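Local coordinates for DPS family protein (Vibrio cholerae O1 biovar El Tor, PDB 3IQ1) that probably oxidises and stores iron inside a hollow shell of twelve ferritin-like subunits, at residues Leu27-Tyr40 with Tyr88-Ser100. Residues are numbered along the deposited sequence; the frame is centred on the assembly and turned at random.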
# COMPACT_ATOMS: atom_id res chain seq x y z
N LEU B 27 -20.94 -8.69 -28.42
CA LEU B 27 -19.49 -8.46 -28.42
C LEU B 27 -19.08 -7.58 -29.59
O LEU B 27 -18.30 -6.66 -29.42
CB LEU B 27 -18.77 -9.82 -28.44
CG LEU B 27 -17.26 -9.78 -28.57
CD1 LEU B 27 -16.63 -9.00 -27.44
CD2 LEU B 27 -16.71 -11.18 -28.64
N ALA B 28 -19.64 -7.84 -30.77
CA ALA B 28 -19.40 -6.98 -31.94
C ALA B 28 -19.76 -5.52 -31.70
O ALA B 28 -19.00 -4.62 -32.05
CB ALA B 28 -20.16 -7.51 -33.14
N ASN B 29 -20.93 -5.31 -31.09
CA ASN B 29 -21.34 -3.98 -30.74
C ASN B 29 -20.39 -3.36 -29.73
O ASN B 29 -20.03 -2.19 -29.87
CB ASN B 29 -22.76 -3.99 -30.22
CG ASN B 29 -23.80 -4.11 -31.36
OD1 ASN B 29 -24.75 -4.93 -31.26
ND2 ASN B 29 -23.67 -3.34 -32.37
N TYR B 30 -20.01 -4.10 -28.69
CA TYR B 30 -19.04 -3.59 -27.75
C TYR B 30 -17.76 -3.13 -28.39
O TYR B 30 -17.17 -2.11 -27.98
CB TYR B 30 -18.71 -4.58 -26.64
CG TYR B 30 -19.55 -4.52 -25.41
CD1 TYR B 30 -20.72 -5.26 -25.28
CD2 TYR B 30 -19.19 -3.74 -24.35
CE1 TYR B 30 -21.48 -5.21 -24.15
CE2 TYR B 30 -19.97 -3.71 -23.18
CZ TYR B 30 -21.10 -4.41 -23.10
OH TYR B 30 -21.86 -4.33 -21.94
N GLN B 31 -17.27 -3.90 -29.34
CA GLN B 31 -15.95 -3.69 -29.91
C GLN B 31 -15.98 -2.39 -30.75
O GLN B 31 -15.09 -1.53 -30.59
CB GLN B 31 -15.52 -4.92 -30.70
CG GLN B 31 -15.08 -6.08 -29.81
CD GLN B 31 -13.66 -5.96 -29.28
OE1 GLN B 31 -13.23 -4.85 -28.91
NE2 GLN B 31 -12.96 -7.10 -29.13
N VAL B 32 -17.00 -2.24 -31.60
CA VAL B 32 -17.16 -0.99 -32.36
C VAL B 32 -17.36 0.20 -31.44
O VAL B 32 -16.74 1.26 -31.63
CB VAL B 32 -18.27 -1.09 -33.40
CG1 VAL B 32 -18.46 0.27 -34.17
CG2 VAL B 32 -17.96 -2.19 -34.44
N PHE B 33 -18.13 0.03 -30.38
CA PHE B 33 -18.38 1.10 -29.45
C PHE B 33 -17.10 1.50 -28.69
O PHE B 33 -16.86 2.70 -28.46
CB PHE B 33 -19.47 0.62 -28.50
CG PHE B 33 -20.08 1.69 -27.61
CD1 PHE B 33 -20.58 2.89 -28.11
CD2 PHE B 33 -20.27 1.41 -26.28
CE1 PHE B 33 -21.19 3.81 -27.31
CE2 PHE B 33 -20.90 2.35 -25.44
CZ PHE B 33 -21.37 3.56 -25.97
N TYR B 34 -16.33 0.50 -28.26
CA TYR B 34 -15.08 0.76 -27.61
C TYR B 34 -14.17 1.62 -28.51
O TYR B 34 -13.56 2.61 -28.06
CB TYR B 34 -14.40 -0.55 -27.25
CG TYR B 34 -12.96 -0.39 -26.80
CD1 TYR B 34 -12.66 -0.14 -25.46
CD2 TYR B 34 -11.92 -0.52 -27.70
CE1 TYR B 34 -11.34 -0.02 -25.04
CE2 TYR B 34 -10.60 -0.37 -27.28
CZ TYR B 34 -10.33 -0.11 -25.95
OH TYR B 34 -9.03 0.05 -25.50
N MSE B 35 -14.11 1.25 -29.78
CA MSE B 35 -13.27 1.93 -30.75
C MSE B 35 -13.75 3.36 -30.88
O MSE B 35 -12.94 4.30 -30.87
CB MSE B 35 -13.26 1.21 -32.12
CG MSE B 35 -12.28 1.74 -33.14
SE MSE B 35 -10.47 1.36 -32.49
CE MSE B 35 -10.02 3.08 -32.10
N ASN B 36 -15.07 3.56 -31.02
CA ASN B 36 -15.61 4.92 -31.06
C ASN B 36 -15.22 5.76 -29.85
O ASN B 36 -14.88 6.94 -29.97
CB ASN B 36 -17.14 4.90 -31.19
CG ASN B 36 -17.64 4.38 -32.53
OD1 ASN B 36 -16.88 4.23 -33.46
ND2 ASN B 36 -18.94 4.03 -32.58
N THR B 37 -15.26 5.14 -28.66
CA THR B 37 -14.96 5.80 -27.41
C THR B 37 -13.46 6.14 -27.31
O THR B 37 -13.11 7.21 -26.77
CB THR B 37 -15.43 4.97 -26.21
OG1 THR B 37 -16.80 4.64 -26.41
CG2 THR B 37 -15.28 5.75 -24.89
N ARG B 38 -12.58 5.27 -27.85
CA ARG B 38 -11.19 5.60 -27.94
C ARG B 38 -11.01 6.86 -28.80
O ARG B 38 -10.25 7.77 -28.43
CB ARG B 38 -10.40 4.43 -28.49
CG ARG B 38 -10.34 3.28 -27.52
CD ARG B 38 -9.22 3.43 -26.61
NE ARG B 38 -7.98 2.84 -27.13
CZ ARG B 38 -6.85 2.86 -26.47
NH1 ARG B 38 -6.79 3.46 -25.30
NH2 ARG B 38 -5.75 2.26 -26.94
N GLY B 39 -11.73 6.92 -29.93
CA GLY B 39 -11.71 8.10 -30.77
C GLY B 39 -12.18 9.34 -30.01
O GLY B 39 -11.63 10.43 -30.13
N TYR B 40 -13.25 9.19 -29.25
CA TYR B 40 -13.76 10.34 -28.49
C TYR B 40 -12.70 10.90 -27.55
O TYR B 40 -12.57 12.14 -27.42
CB TYR B 40 -15.01 9.97 -27.70
CG TYR B 40 -16.22 9.43 -28.47
CD1 TYR B 40 -16.42 9.68 -29.80
CD2 TYR B 40 -17.21 8.71 -27.79
CE1 TYR B 40 -17.57 9.18 -30.47
CE2 TYR B 40 -18.33 8.24 -28.41
CZ TYR B 40 -18.53 8.45 -29.76
OH TYR B 40 -19.65 7.98 -30.41
N TYR B 88 -16.41 -8.25 -36.56
CA TYR B 88 -17.18 -7.28 -35.80
C TYR B 88 -17.90 -6.27 -36.70
O TYR B 88 -19.06 -5.95 -36.45
CB TYR B 88 -16.30 -6.53 -34.78
CG TYR B 88 -15.55 -7.36 -33.77
CD1 TYR B 88 -16.16 -8.42 -33.14
CD2 TYR B 88 -14.30 -7.01 -33.36
CE1 TYR B 88 -15.50 -9.18 -32.20
CE2 TYR B 88 -13.64 -7.75 -32.43
CZ TYR B 88 -14.21 -8.84 -31.84
OH TYR B 88 -13.58 -9.56 -30.83
N LEU B 89 -17.25 -5.78 -37.75
CA LEU B 89 -17.90 -4.84 -38.65
C LEU B 89 -19.10 -5.46 -39.39
O LEU B 89 -20.07 -4.75 -39.68
CB LEU B 89 -16.91 -4.29 -39.65
CG LEU B 89 -15.92 -3.29 -39.08
CD1 LEU B 89 -14.88 -2.95 -40.14
CD2 LEU B 89 -16.58 -2.04 -38.55
N LYS B 90 -19.02 -6.75 -39.72
CA LYS B 90 -20.13 -7.45 -40.34
C LYS B 90 -21.32 -7.58 -39.41
O LYS B 90 -22.46 -7.51 -39.86
CB LYS B 90 -19.69 -8.83 -40.82
CG LYS B 90 -20.69 -9.54 -41.68
CD LYS B 90 -20.06 -10.77 -42.31
CE LYS B 90 -21.12 -11.76 -42.81
NZ LYS B 90 -20.47 -12.88 -43.58
N ALA B 91 -21.07 -7.81 -38.14
CA ALA B 91 -22.13 -8.14 -37.15
C ALA B 91 -22.71 -6.96 -36.39
O ALA B 91 -23.84 -7.06 -35.90
CB ALA B 91 -21.61 -9.16 -36.12
N ALA B 92 -21.97 -5.87 -36.23
CA ALA B 92 -22.39 -4.79 -35.33
C ALA B 92 -23.54 -3.96 -35.89
O ALA B 92 -23.61 -3.74 -37.11
CB ALA B 92 -21.24 -3.88 -35.06
N GLN B 93 -24.41 -3.52 -35.00
CA GLN B 93 -25.43 -2.51 -35.27
C GLN B 93 -24.88 -1.12 -35.00
O GLN B 93 -25.15 -0.22 -35.71
CB GLN B 93 -26.73 -2.72 -34.47
CG GLN B 93 -27.80 -1.67 -34.91
CD GLN B 93 -29.04 -1.47 -34.01
OE1 GLN B 93 -29.27 -2.19 -33.10
NE2 GLN B 93 -29.81 -0.47 -34.32
N ILE B 94 -24.09 -0.97 -33.95
CA ILE B 94 -23.47 0.32 -33.68
C ILE B 94 -22.52 0.68 -34.85
O ILE B 94 -21.74 -0.17 -35.29
CB ILE B 94 -22.69 0.31 -32.34
CG1 ILE B 94 -23.66 0.13 -31.19
CG2 ILE B 94 -21.90 1.61 -32.16
CD1 ILE B 94 -23.02 0.07 -29.77
N LYS B 95 -22.65 1.90 -35.37
CA LYS B 95 -21.84 2.33 -36.50
C LYS B 95 -20.50 2.90 -36.05
O LYS B 95 -20.39 3.51 -34.98
CB LYS B 95 -22.60 3.42 -37.27
CG LYS B 95 -24.01 2.99 -37.78
CD LYS B 95 -24.80 4.27 -38.30
CE LYS B 95 -26.25 4.04 -38.52
NZ LYS B 95 -26.91 5.20 -39.25
N GLU B 96 -19.52 2.81 -36.92
CA GLU B 96 -18.25 3.55 -36.69
C GLU B 96 -18.53 5.05 -36.67
O GLU B 96 -19.23 5.59 -37.55
CB GLU B 96 -17.21 3.20 -37.78
CG GLU B 96 -16.92 1.75 -37.94
CD GLU B 96 -15.77 1.51 -38.88
OE1 GLU B 96 -15.88 1.94 -40.05
OE2 GLU B 96 -14.75 0.93 -38.48
N HIS B 97 -18.04 5.74 -35.64
CA HIS B 97 -18.26 7.16 -35.45
C HIS B 97 -16.89 7.77 -35.39
O HIS B 97 -16.14 7.49 -34.45
CB HIS B 97 -18.98 7.42 -34.12
CG HIS B 97 -19.43 8.83 -33.94
ND1 HIS B 97 -20.03 9.26 -32.78
CD2 HIS B 97 -19.38 9.91 -34.76
CE1 HIS B 97 -20.31 10.55 -32.88
NE2 HIS B 97 -19.94 10.97 -34.08
N THR B 98 -16.54 8.51 -36.41
CA THR B 98 -15.20 9.09 -36.51
C THR B 98 -15.28 10.62 -36.53
O THR B 98 -16.31 11.23 -36.87
CB THR B 98 -14.49 8.64 -37.77
OG1 THR B 98 -15.32 8.93 -38.92
CG2 THR B 98 -14.10 7.13 -37.73
N ASP B 99 -14.19 11.25 -36.13
CA ASP B 99 -14.05 12.71 -36.12
C ASP B 99 -15.07 13.45 -35.29
O ASP B 99 -15.54 14.53 -35.66
CB ASP B 99 -14.00 13.18 -37.55
CG ASP B 99 -12.87 12.54 -38.29
OD1 ASP B 99 -11.70 12.71 -37.85
OD2 ASP B 99 -13.13 11.88 -39.30
N SER B 100 -15.40 12.84 -34.16
CA SER B 100 -16.20 13.49 -33.14
C SER B 100 -15.22 14.22 -32.21
O SER B 100 -14.51 13.58 -31.39
CB SER B 100 -17.04 12.49 -32.37
OG SER B 100 -17.95 13.16 -31.48
O HOH W 1 -14.56 8.28 -32.40
O HOH W 2 -14.53 13.77 -28.65
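Tyr40 OH and His97 ND1 share a 2.7 Å hydrogen bond whose direction is open; ND1 lies at the edge of the tyrosine ring, and the two ring planes stand at 81°. One turn back, Asn36 grips the loop at 95-97 through both ends of its amide. Its ND2 donates to Lys95 O at 2.9 Å, with Lys95 O close to the amide plane, while Asn36 OD1 accepts His97 N at 2.9 Å from above its carbonyl plane, well off a lone pair. A water donating to both Asn36 O and His97 O adds a further bridge, and a second joins Tyr40 O to Ser100 O.

Nearer the start of 27-40 apolar contacts are added. Val32 CG2 meets Ala92 CB at 3.7 Å, and Ile94 CD1 reaches Phe33 CB, whose ring packs edge-to-face on Phe114. Gln31 is the polar exception: its bend at chi2 (-80°) lays CG over one face of the Tyr88 ring, 3.6 Å from the centroid, and NE2 donates to Tyr88 OH (3.1 Å, N-H...O 154°), which also bonds Met82 O.

With no strand pairing here, the path of the loop after helix 85-91, the short helix characteristic of Dps, depends on side-chain and water bonds to helix 13-43.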